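Local coordinates for glyoxalase family protein (Listeria monocytogenes, PDB 2P7O) that catalyses the manganese-dependent hydration of the antibiotic fosfomycin and thereby confers resistance to it, at residues A[67-72]-A[116-121]. Residues are numbered along the deposited sequence; the frame is centred on the assembly and turned at random.
With MN (manganese (II) ion), chain C.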
ATOM      1  N   TYR A  67     -10.457  -4.920   3.090  1.00 25.82           N
ATOM      2  CA  TYR A  67      -9.911  -4.195   4.239  1.00 23.32           C
ATOM      3  C   TYR A  67      -8.407  -3.973   4.148  1.00 21.02           C
ATOM      4  O   TYR A  67      -7.823  -3.420   5.098  1.00 19.97           O
ATOM      5  CB  TYR A  67     -10.261  -5.020   5.483  1.00 27.19           C
ATOM      6  CG  TYR A  67     -11.760  -5.219   5.603  1.00 32.18           C
ATOM      7  CD1 TYR A  67     -12.567  -4.118   5.815  1.00 33.41           C
ATOM      8  CD2 TYR A  67     -12.385  -6.455   5.560  1.00 37.64           C
ATOM      9  CE1 TYR A  67     -13.940  -4.181   5.955  1.00 32.21           C
ATOM     10  CE2 TYR A  67     -13.756  -6.554   5.716  1.00 36.26           C
ATOM     11  CZ  TYR A  67     -14.532  -5.430   5.905  1.00 37.02           C
ATOM     12  OH  TYR A  67     -15.904  -5.527   6.063  1.00 46.63           O
ATOM     13  N   ASN A  68      -7.770  -4.305   3.039  1.00 18.74           N
ATOM     14  CA  ASN A  68      -6.378  -3.877   2.735  1.00 17.12           C
ATOM     15  C   ASN A  68      -6.382  -2.344   2.748  1.00 16.77           C
ATOM     16  O   ASN A  68      -7.218  -1.755   2.065  1.00 16.68           O
ATOM     17  CB  ASN A  68      -6.010  -4.389   1.324  1.00 20.98           C
ATOM     18  CG  ASN A  68      -5.976  -5.897   1.326  1.00 21.69           C
ATOM     19  OD1 ASN A  68      -5.014  -6.503   1.805  1.00 22.76           O
ATOM     20  ND2 ASN A  68      -7.019  -6.622   0.947  1.00 20.60           N
ATOM     21  N   HIS A  69      -5.489  -1.653   3.457  1.00 16.92           N
ATOM     22  CA  HIS A  69      -5.550  -0.200   3.399  1.00 15.08           C
ATOM     23  C   HIS A  69      -4.173   0.399   3.684  1.00 16.63           C
ATOM     24  O   HIS A  69      -3.346  -0.172   4.427  1.00 20.60           O
ATOM     25  CB  HIS A  69      -6.517   0.384   4.424  1.00 15.09           C
ATOM     26  CG  HIS A  69      -6.289   0.052   5.873  1.00 14.73           C
ATOM     27  ND1 HIS A  69      -6.740  -1.122   6.445  1.00 15.68           N
ATOM     28  CD2 HIS A  69      -5.700   0.737   6.883  1.00 16.48           C
ATOM     29  CE1 HIS A  69      -6.410  -1.134   7.758  1.00 15.64           C
ATOM     30  NE2 HIS A  69      -5.773  -0.005   8.035  1.00 17.27           N
ATOM     31  N   ILE A  70      -4.066   1.627   3.192  1.00 17.09           N
ATOM     32  CA  ILE A  70      -2.864   2.465   3.451  1.00 15.46           C
ATOM     33  C   ILE A  70      -3.311   3.497   4.475  1.00 15.21           C
ATOM     34  O   ILE A  70      -4.348   4.123   4.281  1.00 18.94           O
ATOM     35  CB  ILE A  70      -2.413   3.150   2.163  1.00 15.00           C
ATOM     36  CG1 ILE A  70      -2.050   2.131   1.063  1.00 18.69           C
ATOM     37  CG2 ILE A  70      -1.245   4.101   2.447  1.00 25.17           C
ATOM     38  CD1 ILE A  70      -1.965   2.772  -0.326  1.00 16.73           C
ATOM     39  N   ALA A  71      -2.528   3.688   5.506  1.00 16.53           N
ATOM     40  CA  ALA A  71      -2.912   4.628   6.587  1.00 16.25           C
ATOM     41  C   ALA A  71      -1.844   5.724   6.651  1.00 16.45           C
ATOM     42  O   ALA A  71      -0.629   5.426   6.736  1.00 19.69           O
ATOM     43  CB  ALA A  71      -2.955   3.843   7.903  1.00 20.61           C
ATOM     44  N   PHE A  72      -2.224   6.990   6.635  1.00 17.68           N
ATOM     45  CA  PHE A  72      -1.314   8.099   6.854  1.00 17.09           C
ATOM     46  C   PHE A  72      -1.515   8.682   8.259  1.00 17.38           C
ATOM     47  O   PHE A  72      -2.620   8.623   8.777  1.00 18.36           O
ATOM     48  CB  PHE A  72      -1.603   9.245   5.853  1.00 18.83           C
ATOM     49  CG  PHE A  72      -1.106   8.855   4.455  1.00 21.77           C
ATOM     50  CD1 PHE A  72      -1.982   8.381   3.498  1.00 30.27           C
ATOM     51  CD2 PHE A  72       0.224   9.045   4.118  1.00 21.15           C
ATOM     52  CE1 PHE A  72      -1.501   8.107   2.222  1.00 34.84           C
ATOM     53  CE2 PHE A  72       0.728   8.662   2.893  1.00 23.01           C
ATOM     54  CZ  PHE A  72      -0.152   8.217   1.915  1.00 26.51           C
ATOM     55  N   LEU A 116      -9.380   1.350   0.118  1.00 17.99           N
ATOM     56  CA  LEU A 116      -9.532   1.837   1.491  1.00 16.89           C
ATOM     57  C   LEU A 116      -8.298   2.604   1.971  1.00 17.35           C
ATOM     58  O   LEU A 116      -7.147   2.196   1.800  1.00 15.99           O
ATOM     59  CB  LEU A 116      -9.791   0.625   2.372  1.00 17.95           C
ATOM     60  CG  LEU A 116     -10.142   0.985   3.829  1.00 18.53           C
ATOM     61  CD1 LEU A 116     -11.411   1.834   3.908  1.00 16.98           C
ATOM     62  CD2 LEU A 116     -10.344  -0.331   4.551  1.00 19.02           C
ATOM     63  N   PHE A 117      -8.593   3.771   2.560  1.00 16.72           N
ATOM     64  CA  PHE A 117      -7.530   4.605   3.121  1.00 17.06           C
ATOM     65  C   PHE A 117      -7.920   4.923   4.561  1.00 16.20           C
ATOM     66  O   PHE A 117      -9.086   4.823   4.973  1.00 18.51           O
ATOM     67  CB  PHE A 117      -7.496   5.968   2.408  1.00 17.42           C
ATOM     68  CG  PHE A 117      -6.780   5.897   1.061  1.00 15.83           C
ATOM     69  CD1 PHE A 117      -7.496   5.799  -0.129  1.00 17.02           C
ATOM     70  CD2 PHE A 117      -5.399   5.915   0.986  1.00 17.57           C
ATOM     71  CE1 PHE A 117      -6.863   5.727  -1.374  1.00 16.19           C
ATOM     72  CE2 PHE A 117      -4.727   5.847  -0.232  1.00 16.65           C
ATOM     73  CZ  PHE A 117      -5.470   5.780  -1.421  1.00 17.19           C
ATOM     74  N   GLU A 118      -6.923   5.282   5.339  1.00 17.13           N
ATOM     75  CA  GLU A 118      -7.123   5.630   6.734  1.00 16.48           C
ATOM     76  C   GLU A 118      -6.247   6.850   7.033  1.00 17.28           C
ATOM     77  O   GLU A 118      -5.090   6.920   6.648  1.00 16.92           O
ATOM     78  CB  GLU A 118      -6.776   4.434   7.619  1.00 17.42           C
ATOM     79  CG  GLU A 118      -6.805   4.672   9.125  1.00 18.85           C
ATOM     80  CD  GLU A 118      -6.340   3.509   9.977  1.00 17.82           C
ATOM     81  OE1 GLU A 118      -5.828   2.509   9.391  1.00 15.21           O
ATOM     82  OE2 GLU A 118      -6.479   3.601  11.227  1.00 17.51           O
ATOM     83  N   LEU A 119      -6.832   7.801   7.763  1.00 17.34           N
ATOM     84  CA  LEU A 119      -6.058   8.814   8.480  1.00 17.48           C
ATOM     85  C   LEU A 119      -6.046   8.476   9.976  1.00 16.14           C
ATOM     86  O   LEU A 119      -7.098   8.299  10.604  1.00 19.91           O
ATOM     87  CB  LEU A 119      -6.768  10.158   8.207  1.00 17.74           C
ATOM     88  CG  LEU A 119      -6.586  10.597   6.741  1.00 17.49           C
ATOM     89  CD1 LEU A 119      -7.348  11.907   6.555  1.00 20.06           C
ATOM     90  CD2 LEU A 119      -5.141  10.762   6.314  1.00 18.64           C
ATOM     91  N   HIS A 120      -4.855   8.228  10.483  1.00 17.92           N
ATOM     92  CA  HIS A 120      -4.723   7.611  11.797  1.00 18.83           C
ATOM     93  C   HIS A 120      -4.078   8.648  12.708  1.00 17.66           C
ATOM     94  O   HIS A 120      -2.954   9.063  12.408  1.00 17.84           O
ATOM     95  CB  HIS A 120      -3.860   6.348  11.617  1.00 21.45           C
ATOM     96  CG  HIS A 120      -3.509   5.636  12.900  1.00 20.02           C
ATOM     97  ND1 HIS A 120      -3.915   4.338  13.180  1.00 20.97           N
ATOM     98  CD2 HIS A 120      -2.660   5.963  13.916  1.00 20.06           C
ATOM     99  CE1 HIS A 120      -3.429   3.975  14.350  1.00 20.68           C
ATOM    100  NE2 HIS A 120      -2.684   4.966  14.837  1.00 20.75           N
ATOM    101  N   ALA A 121      -4.738   9.043  13.779  1.00 17.86           N
ATOM    102  CA  ALA A 121      -4.033   9.803  14.830  1.00 21.36           C
ATOM    103  C   ALA A 121      -3.777   8.901  16.037  1.00 19.95           C
ATOM    104  O   ALA A 121      -4.471   7.904  16.288  1.00 21.01           O
ATOM    105  CB  ALA A 121      -4.923  10.948  15.301  1.00 20.31           C
TER
HETATM  106 MN    MN C6000      -5.140   0.556   9.977  1.00 18.49          MN
HETATM  107  O   HOH W   1      -8.212  -1.129  -0.440  1.00 23.94           O
HETATM  108  O   HOH W   2      -5.617   1.273  11.993  1.00 15.82           O
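H69 and E118 share a manganese ion across two neighbouring strands: H69 NE2 and E118 OE1 stand 2.9 Å apart, yet no hydrogen bond joins them, since both atoms coordinate the metal, at 2.1 Å from NE2. The imidazole and carboxylate planes are turned 54° against each other. The ring's rotation is fixed from its far side, where H69 ND1 donates to Y67 O almost in the ring plane (2.9 Å), consistent with an unprotonated NE2 facing the metal. E118 reaches the ion by a fully extended chain, CG anti to the backbone N (chi1 174°), and its OE2 takes hydrogen bonds from S106 OG and the metal-bound water. E126 of the same chain and H7 of the second subunit also coordinate the ion. The parallel strand pair belongs to a βαβββ module of the glyoxalase/bleomycin-resistance (vicinal oxygen chelate) fold, whose metal sites are built from paired modules; here the other subunit supplies the second. The parallel ladder beneath the site alternates donors between the strands: E118 N donates to I70 O, F72 N to E118 O at 2.9 Å, and H120 N to F72 O at 2.8 Å, the last nearly straight at 168°. At its start the pairing weakens, with I70 N 3.4 Å from L116 O, and a water bridges N68 O to L116 N. A71 CB lies 3.5 Å from E118 OE1 on the metal-bearing face. On the reverse face, I70 CD1 lies beside F117 CE2, and F72 CB touches L119 CD2 at 3.9 Å; the rings of F72 and F117 both meet F26.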